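PDB 5KMX: uncharacterized protein TCIL3000_10_9440 from Trypanosoma congolense, which is of unknown function but is an insect-stage membrane surface antigen with a bilobed ectodomain, possibly a sensor. Local coordinates for residues Pro10-Asn22 with Asp207-Glu221. Sequence-based numbering, arbitrary orientation.
Sequences PRDDFKEAVNAFN and DPFIAFQQLTEGREE
With chi1 near trans in both (-175° and 178°), F14 and F21 throw their rings off helix 11-20 onto helix 208-216, F14 from the first half of the helix and F21 just past the C-terminal end. F14 is the knob in a hole made by P208, A211, F212 and L215. Its ring enters edge first: CE1 lies 3.3 Å from P208 O and 3.5 Å from F212 CB, while V18 CG2 of its own helix covers one face. The F14 and F212 rings meet obliquely. L215, its CG beside the backbone N, lays CD1 3.5 Å from F14 CB and turns CD2 to D13 CB. One turn on from F14, the small side chains of A17 and A211 touch, CB to CB at 3.6 Å. F21 closes the far end with a CH-pi contact, P208 CD standing 3.6 Å from the F21 ring centroid, almost on the ring normal. The start of helix 208-216 is fixed by D207, whose OD1 accepts from F209 N at 2.8 Å as N-cap; T55 and V56 of strand 53-63 also bond this carboxylate. At the other end E221 crosses R11 obliquely, its CD 3.4 Å from R11 CG; their charged groups do not meet, and R11 NH2 bonds P48 O instead. I53 of strand 53-63 touches F14, V18 and P208, and F50 meets the F14 ring edge-to-face. The result is an antiparallel helix pair, axes 9.3 Å apart at 169°, joining the two ends of the modelled ectodomain beside its beta sheet.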
ATOM      1  N   PRO A  10      15.963  -7.732  14.248  1.00100.96           N
ATOM      2  CA  PRO A  10      15.667  -6.413  13.677  1.00 98.92           C
ATOM      3  C   PRO A  10      16.124  -6.305  12.219  1.00 97.23           C
ATOM      4  O   PRO A  10      15.358  -6.666  11.323  1.00 93.64           O
ATOM      5  CB  PRO A  10      16.443  -5.461  14.593  1.00103.64           C
ATOM      6  CG  PRO A  10      17.592  -6.273  15.088  1.00100.26           C
ATOM      7  CD  PRO A  10      17.072  -7.679  15.219  1.00103.00           C
ATOM      8  N   ARG A  11      17.340  -5.821  11.983  1.00100.67           N
ATOM      9  CA  ARG A  11      17.890  -5.763  10.632  1.00 94.67           C
ATOM     10  C   ARG A  11      18.287  -7.158  10.160  1.00 93.64           C
ATOM     11  O   ARG A  11      18.306  -7.437   8.962  1.00 94.12           O
ATOM     12  CB  ARG A  11      19.097  -4.825  10.577  1.00 94.55           C
ATOM     13  CG  ARG A  11      18.770  -3.402  10.149  1.00 98.04           C
ATOM     14  CD  ARG A  11      19.987  -2.497  10.282  1.00101.56           C
ATOM     15  NE  ARG A  11      21.122  -2.968   9.484  1.00 98.56           N
ATOM     16  CZ  ARG A  11      21.549  -2.408   8.352  1.00 99.44           C
ATOM     17  NH1 ARG A  11      22.592  -2.927   7.716  1.00 94.30           N
ATOM     18  NH2 ARG A  11      20.950  -1.333   7.848  1.00 99.64           N
ATOM     19  N   ASP A  12      18.603  -8.029  11.113  1.00 91.85           N
ATOM     20  CA  ASP A  12      19.010  -9.395  10.802  1.00 97.14           C
ATOM     21  C   ASP A  12      17.867 -10.209  10.207  1.00 88.47           C
ATOM     22  O   ASP A  12      18.083 -11.044   9.331  1.00 87.29           O
ATOM     23  CB  ASP A  12      19.540 -10.090  12.057  1.00105.55           C
ATOM     24  CG  ASP A  12      20.983  -9.731  12.355  1.00104.02           C
ATOM     25  OD1 ASP A  12      21.230  -8.612  12.853  1.00100.63           O
ATOM     26  OD2 ASP A  12      21.869 -10.572  12.094  1.00 98.05           O
ATOM     27  N   ASP A  13      16.653  -9.975  10.695  1.00 84.84           N
ATOM     28  CA  ASP A  13      15.480 -10.653  10.153  1.00 83.48           C
ATOM     29  C   ASP A  13      15.260 -10.258   8.693  1.00 76.18           C
ATOM     30  O   ASP A  13      14.844 -11.080   7.877  1.00 81.59           O
ATOM     31  CB  ASP A  13      14.236 -10.331  10.982  1.00 82.53           C
ATOM     32  CG  ASP A  13      14.141 -11.167  12.243  1.00 85.77           C
ATOM     33  OD1 ASP A  13      15.187 -11.658  12.718  1.00 92.19           O
ATOM     34  OD2 ASP A  13      13.017 -11.331  12.762  1.00 84.05           O
ATOM     35  N   PHE A  14      15.528  -8.996   8.374  1.00 79.78           N
ATOM     36  CA  PHE A  14      15.436  -8.516   6.998  1.00 79.90           C
ATOM     37  C   PHE A  14      16.530  -9.132   6.134  1.00 82.39           C
ATOM     38  O   PHE A  14      16.278  -9.538   5.003  1.00 82.18           O
ATOM     39  CB  PHE A  14      15.534  -6.991   6.944  1.00 73.53           C
ATOM     40  CG  PHE A  14      15.315  -6.427   5.571  1.00 69.17           C
ATOM     41  CD1 PHE A  14      14.058  -6.460   4.994  1.00 62.53           C
ATOM     42  CD2 PHE A  14      16.364  -5.872   4.851  1.00 75.67           C
ATOM     43  CE1 PHE A  14      13.846  -5.950   3.730  1.00 60.30           C
ATOM     44  CE2 PHE A  14      16.154  -5.357   3.584  1.00 75.05           C
ATOM     45  CZ  PHE A  14      14.893  -5.396   3.024  1.00 68.41           C
ATOM     46  N   LYS A  15      17.746  -9.172   6.670  1.00 89.71           N
ATOM     47  CA  LYS A  15      18.855  -9.882   6.038  1.00 89.08           C
ATOM     48  C   LYS A  15      18.453 -11.307   5.674  1.00 82.62           C
ATOM     49  O   LYS A  15      18.787 -11.807   4.600  1.00 81.55           O
ATOM     50  CB  LYS A  15      20.065  -9.920   6.974  1.00 94.43           C
ATOM     51  CG  LYS A  15      21.024  -8.746   6.867  1.00102.22           C
ATOM     52  CD  LYS A  15      22.221  -8.968   7.785  1.00109.67           C
ATOM     53  CE  LYS A  15      23.258  -7.867   7.658  1.00114.91           C
ATOM     54  NZ  LYS A  15      24.449  -8.136   8.513  1.00112.58           N
ATOM     55  N   GLU A  16      17.736 -11.951   6.589  1.00 82.31           N
ATOM     56  CA  GLU A  16      17.294 -13.327   6.410  1.00 91.34           C
ATOM     57  C   GLU A  16      16.341 -13.450   5.223  1.00 81.55           C
ATOM     58  O   GLU A  16      16.370 -14.440   4.489  1.00 81.86           O
ATOM     59  CB  GLU A  16      16.617 -13.827   7.692  1.00 99.97           C
ATOM     60  CG  GLU A  16      16.360 -15.324   7.731  1.00114.50           C
ATOM     61  CD  GLU A  16      15.809 -15.792   9.069  1.00120.14           C
ATOM     62  OE1 GLU A  16      15.956 -15.058  10.070  1.00109.96           O
ATOM     63  OE2 GLU A  16      15.223 -16.895   9.119  1.00121.66           O
ATOM     64  N   ALA A  17      15.505 -12.433   5.032  1.00 74.45           N
ATOM     65  CA  ALA A  17      14.508 -12.443   3.967  1.00 72.79           C
ATOM     66  C   ALA A  17      15.125 -12.140   2.604  1.00 72.21           C
ATOM     67  O   ALA A  17      14.795 -12.783   1.608  1.00 68.24           O
ATOM     68  CB  ALA A  17      13.403 -11.441   4.274  1.00 69.08           C
ATOM     69  N   VAL A  18      16.017 -11.155   2.561  1.00 73.06           N
ATOM     70  CA  VAL A  18      16.629 -10.725   1.304  1.00 68.60           C
ATOM     71  C   VAL A  18      17.432 -11.851   0.655  1.00 71.79           C
ATOM     72  O   VAL A  18      17.376 -12.042  -0.561  1.00 73.13           O
ATOM     73  CB  VAL A  18      17.555  -9.506   1.512  1.00 72.33           C
ATOM     74  CG1 VAL A  18      18.249  -9.120   0.205  1.00 77.71           C
ATOM     75  CG2 VAL A  18      16.768  -8.327   2.071  1.00 74.16           C
ATOM     76  N   ASN A  19      18.183 -12.587   1.465  1.00 75.34           N
ATOM     77  CA  ASN A  19      19.040 -13.651   0.953  1.00 80.54           C
ATOM     78  C   ASN A  19      18.249 -14.861   0.467  1.00 75.99           C
ATOM     79  O   ASN A  19      18.631 -15.511  -0.507  1.00 72.81           O
ATOM     80  CB  ASN A  19      20.036 -14.086   2.029  1.00 81.77           C
ATOM     81  CG  ASN A  19      21.071 -13.018   2.331  1.00 82.02           C
ATOM     82  OD1 ASN A  19      21.501 -12.282   1.442  1.00 79.04           O
ATOM     83  ND2 ASN A  19      21.475 -12.928   3.592  1.00 85.48           N
ATOM     84  N   ALA A  20      17.148 -15.159   1.148  1.00 78.11           N
ATOM     85  CA  ALA A  20      16.318 -16.308   0.801  1.00 75.85           C
ATOM     86  C   ALA A  20      15.498 -16.055  -0.460  1.00 75.16           C
ATOM     87  O   ALA A  20      15.070 -16.995  -1.129  1.00 76.02           O
ATOM     88  CB  ALA A  20      15.397 -16.654   1.960  1.00 69.46           C
ATOM     89  N   PHE A  21      15.287 -14.783  -0.782  1.00 74.99           N
ATOM     90  CA  PHE A  21      14.404 -14.400  -1.879  1.00 70.07           C
ATOM     91  C   PHE A  21      14.916 -14.856  -3.245  1.00 70.29           C
ATOM     92  O   PHE A  21      16.063 -14.592  -3.608  1.00 65.74           O
ATOM     93  CB  PHE A  21      14.211 -12.882  -1.882  1.00 68.59           C
ATOM     94  CG  PHE A  21      13.363 -12.382  -3.013  1.00 66.49           C
ATOM     95  CD1 PHE A  21      12.051 -12.804  -3.152  1.00 59.26           C
ATOM     96  CD2 PHE A  21      13.874 -11.482  -3.933  1.00 60.74           C
ATOM     97  CE1 PHE A  21      11.268 -12.342  -4.191  1.00 57.56           C
ATOM     98  CE2 PHE A  21      13.096 -11.015  -4.971  1.00 63.04           C
ATOM     99  CZ  PHE A  21      11.790 -11.446  -5.101  1.00 65.76           C
ATOM    100  N   ASN A  22      14.049 -15.544  -3.987  1.00 67.78           N
ATOM    101  CA  ASN A  22      14.343 -15.978  -5.350  1.00 63.36           C
ATOM    102  C   ASN A  22      13.340 -15.374  -6.335  1.00 66.58           C
ATOM    103  O   ASN A  22      12.185 -15.799  -6.380  1.00 67.96           O
ATOM    104  CB  ASN A  22      14.317 -17.504  -5.444  1.00 78.11           C
ATOM    105  CG  ASN A  22      14.556 -18.004  -6.856  1.00 71.60           C
ATOM    106  OD1 ASN A  22      15.166 -17.318  -7.677  1.00 66.83           O
ATOM    107  ND2 ASN A  22      14.074 -19.208  -7.146  1.00 76.72           N
ATOM    108  N   ASP A 207       8.928 -11.369  -1.014  1.00 56.29           N
ATOM    109  CA  ASP A 207       9.548 -10.191  -1.610  1.00 61.08           C
ATOM    110  C   ASP A 207      10.124  -9.289  -0.521  1.00 55.20           C
ATOM    111  O   ASP A 207       9.474  -9.063   0.499  1.00 55.17           O
ATOM    112  CB  ASP A 207       8.538  -9.411  -2.453  1.00 52.72           C
ATOM    113  CG  ASP A 207       9.198  -8.363  -3.332  1.00 53.17           C
ATOM    114  OD1 ASP A 207       9.515  -7.270  -2.820  1.00 60.10           O
ATOM    115  OD2 ASP A 207       9.402  -8.632  -4.534  1.00 57.84           O
ATOM    116  N   PRO A 208      11.349  -8.775  -0.730  1.00 53.07           N
ATOM    117  CA  PRO A 208      11.960  -7.922   0.298  1.00 59.32           C
ATOM    118  C   PRO A 208      11.165  -6.651   0.583  1.00 59.17           C
ATOM    119  O   PRO A 208      11.267  -6.124   1.689  1.00 53.93           O
ATOM    120  CB  PRO A 208      13.339  -7.583  -0.289  1.00 57.69           C
ATOM    121  CG  PRO A 208      13.259  -7.913  -1.731  1.00 63.66           C
ATOM    122  CD  PRO A 208      12.260  -9.010  -1.863  1.00 55.11           C
ATOM    123  N   PHE A 209      10.389  -6.173  -0.387  1.00 55.99           N
ATOM    124  CA  PHE A 209       9.557  -4.991  -0.178  1.00 50.21           C
ATOM    125  C   PHE A 209       8.560  -5.231   0.951  1.00 60.20           C
ATOM    126  O   PHE A 209       8.351  -4.363   1.798  1.00 57.89           O
ATOM    127  CB  PHE A 209       8.818  -4.612  -1.463  1.00 51.51           C
ATOM    128  CG  PHE A 209       7.866  -3.459  -1.302  1.00 51.77           C
ATOM    129  CD1 PHE A 209       8.334  -2.155  -1.248  1.00 65.27           C
ATOM    130  CD2 PHE A 209       6.503  -3.679  -1.212  1.00 57.45           C
ATOM    131  CE1 PHE A 209       7.457  -1.096  -1.101  1.00 62.55           C
ATOM    132  CE2 PHE A 209       5.623  -2.624  -1.066  1.00 56.33           C
ATOM    133  CZ  PHE A 209       6.100  -1.331  -1.011  1.00 60.63           C
ATOM    134  N   ILE A 210       7.953  -6.413   0.960  1.00 60.36           N
ATOM    135  CA  ILE A 210       7.013  -6.781   2.009  1.00 61.48           C
ATOM    136  C   ILE A 210       7.753  -7.018   3.322  1.00 51.78           C
ATOM    137  O   ILE A 210       7.286  -6.614   4.387  1.00 54.23           O
ATOM    138  CB  ILE A 210       6.208  -8.041   1.631  1.00 49.67           C
ATOM    139  CG1 ILE A 210       5.388  -7.777   0.364  1.00 50.41           C
ATOM    140  CG2 ILE A 210       5.300  -8.464   2.786  1.00 47.03           C
ATOM    141  CD1 ILE A 210       4.581  -8.966  -0.115  1.00 50.33           C
ATOM    142  N   ALA A 211       8.900  -7.686   3.240  1.00 53.41           N
ATOM    143  CA  ALA A 211       9.722  -7.945   4.416  1.00 58.50           C
ATOM    144  C   ALA A 211      10.196  -6.628   5.012  1.00 60.05           C
ATOM    145  O   ALA A 211      10.224  -6.462   6.233  1.00 63.84           O
ATOM    146  CB  ALA A 211      10.906  -8.826   4.059  1.00 56.35           C
ATOM    147  N   PHE A 212      10.574  -5.699   4.141  1.00 60.16           N
ATOM    148  CA  PHE A 212      10.937  -4.354   4.565  1.00 68.36           C
ATOM    149  C   PHE A 212       9.752  -3.748   5.304  1.00 63.90           C
ATOM    150  O   PHE A 212       9.863  -3.383   6.468  1.00 68.16           O
ATOM    151  CB  PHE A 212      11.334  -3.494   3.357  1.00 64.25           C
ATOM    152  CG  PHE A 212      11.970  -2.170   3.714  1.00 66.38           C
ATOM    153  CD1 PHE A 212      12.328  -1.866   5.018  1.00 70.17           C
ATOM    154  CD2 PHE A 212      12.208  -1.228   2.727  1.00 69.14           C
ATOM    155  CE1 PHE A 212      12.912  -0.650   5.326  1.00 72.21           C
ATOM    156  CE2 PHE A 212      12.789  -0.010   3.031  1.00 74.72           C
ATOM    157  CZ  PHE A 212      13.142   0.278   4.330  1.00 71.38           C
ATOM    158  N   GLN A 213       8.610  -3.685   4.625  1.00 62.39           N
ATOM    159  CA  GLN A 213       7.381  -3.133   5.190  1.00 63.18           C
ATOM    160  C   GLN A 213       7.019  -3.733   6.549  1.00 65.92           C
ATOM    161  O   GLN A 213       6.664  -3.008   7.478  1.00 66.89           O
ATOM    162  CB  GLN A 213       6.222  -3.353   4.215  1.00 67.30           C
ATOM    163  CG  GLN A 213       6.216  -2.395   3.033  1.00 59.36           C
ATOM    164  CD  GLN A 213       5.618  -1.041   3.369  1.00 54.81           C
ATOM    165  OE1 GLN A 213       4.879  -0.895   4.341  1.00 54.09           O
ATOM    166  NE2 GLN A 213       5.935  -0.040   2.557  1.00 56.16           N
ATOM    167  N   GLN A 214       7.106  -5.054   6.659  1.00 66.59           N
ATOM    168  CA  GLN A 214       6.714  -5.751   7.880  1.00 67.77           C
ATOM    169  C   GLN A 214       7.642  -5.428   9.045  1.00 71.22           C
ATOM    170  O   GLN A 214       7.219  -4.870  10.057  1.00 74.42           O
ATOM    171  CB  GLN A 214       6.694  -7.264   7.649  1.00 60.93           C
ATOM    172  CG  GLN A 214       6.258  -8.071   8.867  1.00 60.90           C
ATOM    173  CD  GLN A 214       6.264  -9.565   8.611  1.00 78.30           C
ATOM    174  OE1 GLN A 214       5.210 -10.191   8.496  1.00 87.08           O
ATOM    175  NE2 GLN A 214       7.454 -10.148   8.526  1.00 79.27           N
ATOM    176  N   LEU A 215       8.910  -5.795   8.891  1.00 70.77           N
ATOM    177  CA  LEU A 215       9.900  -5.655   9.952  1.00 71.92           C
ATOM    178  C   LEU A 215      10.075  -4.208  10.396  1.00 69.52           C
ATOM    179  O   LEU A 215      10.509  -3.940  11.518  1.00 66.43           O
ATOM    180  CB  LEU A 215      11.244  -6.209   9.481  1.00 70.11           C
ATOM    181  CG  LEU A 215      11.233  -7.668   9.024  1.00 73.88           C
ATOM    182  CD1 LEU A 215      12.521  -8.000   8.298  1.00 74.18           C
ATOM    183  CD2 LEU A 215      11.026  -8.595  10.212  1.00 74.25           C
ATOM    184  N   THR A 216       9.728  -3.284   9.508  1.00 68.68           N
ATOM    185  CA  THR A 216      10.018  -1.872   9.708  1.00 70.02           C
ATOM    186  C   THR A 216       8.775  -1.029   9.972  1.00 72.51           C
ATOM    187  O   THR A 216       8.786  -0.165  10.852  1.00 78.70           O
ATOM    188  CB  THR A 216      10.737  -1.298   8.478  1.00 70.88           C
ATOM    189  OG1 THR A 216      12.043  -1.876   8.367  1.00 80.12           O
ATOM    190  CG2 THR A 216      10.861   0.178   8.581  1.00 79.94           C
ATOM    191  N   GLU A 217       7.735  -1.255   9.172  1.00 81.37           N
ATOM    192  CA  GLU A 217       6.491  -0.478   9.209  1.00 77.41           C
ATOM    193  C   GLU A 217       6.697   0.963   8.714  1.00 85.60           C
ATOM    194  O   GLU A 217       5.911   1.443   7.897  1.00 76.87           O
ATOM    195  CB  GLU A 217       5.881  -0.494  10.621  1.00 74.33           C
ATOM    196  CG  GLU A 217       4.985   0.695  10.969  1.00 87.21           C
ATOM    197  CD  GLU A 217       4.519   0.664  12.415  1.00 95.03           C
ATOM    198  OE1 GLU A 217       3.990   1.689  12.895  1.00 86.72           O
ATOM    199  OE2 GLU A 217       4.688  -0.385  13.072  1.00 97.63           O
ATOM    200  N   GLY A 218       7.748   1.639   9.185  1.00 87.45           N
ATOM    201  CA  GLY A 218       7.992   3.035   8.836  1.00 81.96           C
ATOM    202  C   GLY A 218       9.241   3.308   8.008  1.00 86.50           C
ATOM    203  O   GLY A 218       9.894   4.336   8.190  1.00 92.55           O
ATOM    204  N   ARG A 219       9.570   2.391   7.104  1.00 84.24           N
ATOM    205  CA  ARG A 219      10.669   2.557   6.145  1.00 79.53           C
ATOM    206  C   ARG A 219      12.038   2.971   6.715  1.00 90.55           C
ATOM    207  O   ARG A 219      12.861   3.531   5.989  1.00 84.63           O
ATOM    208  CB  ARG A 219      10.257   3.583   5.088  1.00 87.82           C
ATOM    209  CG  ARG A 219       9.035   3.188   4.272  1.00 84.22           C
ATOM    210  CD  ARG A 219       9.243   1.874   3.536  1.00 80.26           C
ATOM    211  NE  ARG A 219       8.409   1.778   2.337  1.00 89.35           N
ATOM    212  CZ  ARG A 219       8.804   2.109   1.110  1.00 96.45           C
ATOM    213  NH1 ARG A 219      10.035   2.562   0.893  1.00100.97           N
ATOM    214  NH2 ARG A 219       7.966   1.985   0.090  1.00 93.10           N
ATOM    215  N   GLU A 220      12.299   2.690   7.989  1.00 92.44           N
ATOM    216  CA  GLU A 220      13.638   2.889   8.548  1.00 84.30           C
ATOM    217  C   GLU A 220      13.975   1.878   9.648  1.00 84.30           C
ATOM    218  O   GLU A 220      13.114   1.489  10.437  1.00 87.31           O
ATOM    219  CB  GLU A 220      13.768   4.310   9.100  1.00 90.56           C
ATOM    220  CG  GLU A 220      13.118   4.494  10.463  1.00 91.62           C
ATOM    221  CD  GLU A 220      12.728   5.930  10.754  1.00101.94           C
ATOM    222  OE1 GLU A 220      11.922   6.146  11.683  1.00103.78           O
ATOM    223  OE2 GLU A 220      13.229   6.843  10.062  1.00108.16           O
ATOM    224  N   GLU A 221      15.240   1.464   9.693  1.00 84.31           N
ATOM    225  CA  GLU A 221      15.734   0.550  10.723  1.00 87.84           C
ATOM    226  C   GLU A 221      16.761   1.238  11.619  1.00 93.65           C
ATOM    227  O   GLU A 221      16.422   1.760  12.681  1.00 85.81           O
ATOM    228  CB  GLU A 221      16.350  -0.692  10.081  1.00 84.73           C
ATOM    229  CG  GLU A 221      15.361  -1.830   9.881  1.00 92.26           C
ATOM    230  CD  GLU A 221      15.732  -2.753   8.731  1.00 92.73           C
ATOM    231  OE1 GLU A 221      16.389  -2.295   7.770  1.00 91.50           O
ATOM    232  OE2 GLU A 221      15.363  -3.944   8.789  1.00 91.70           O
TER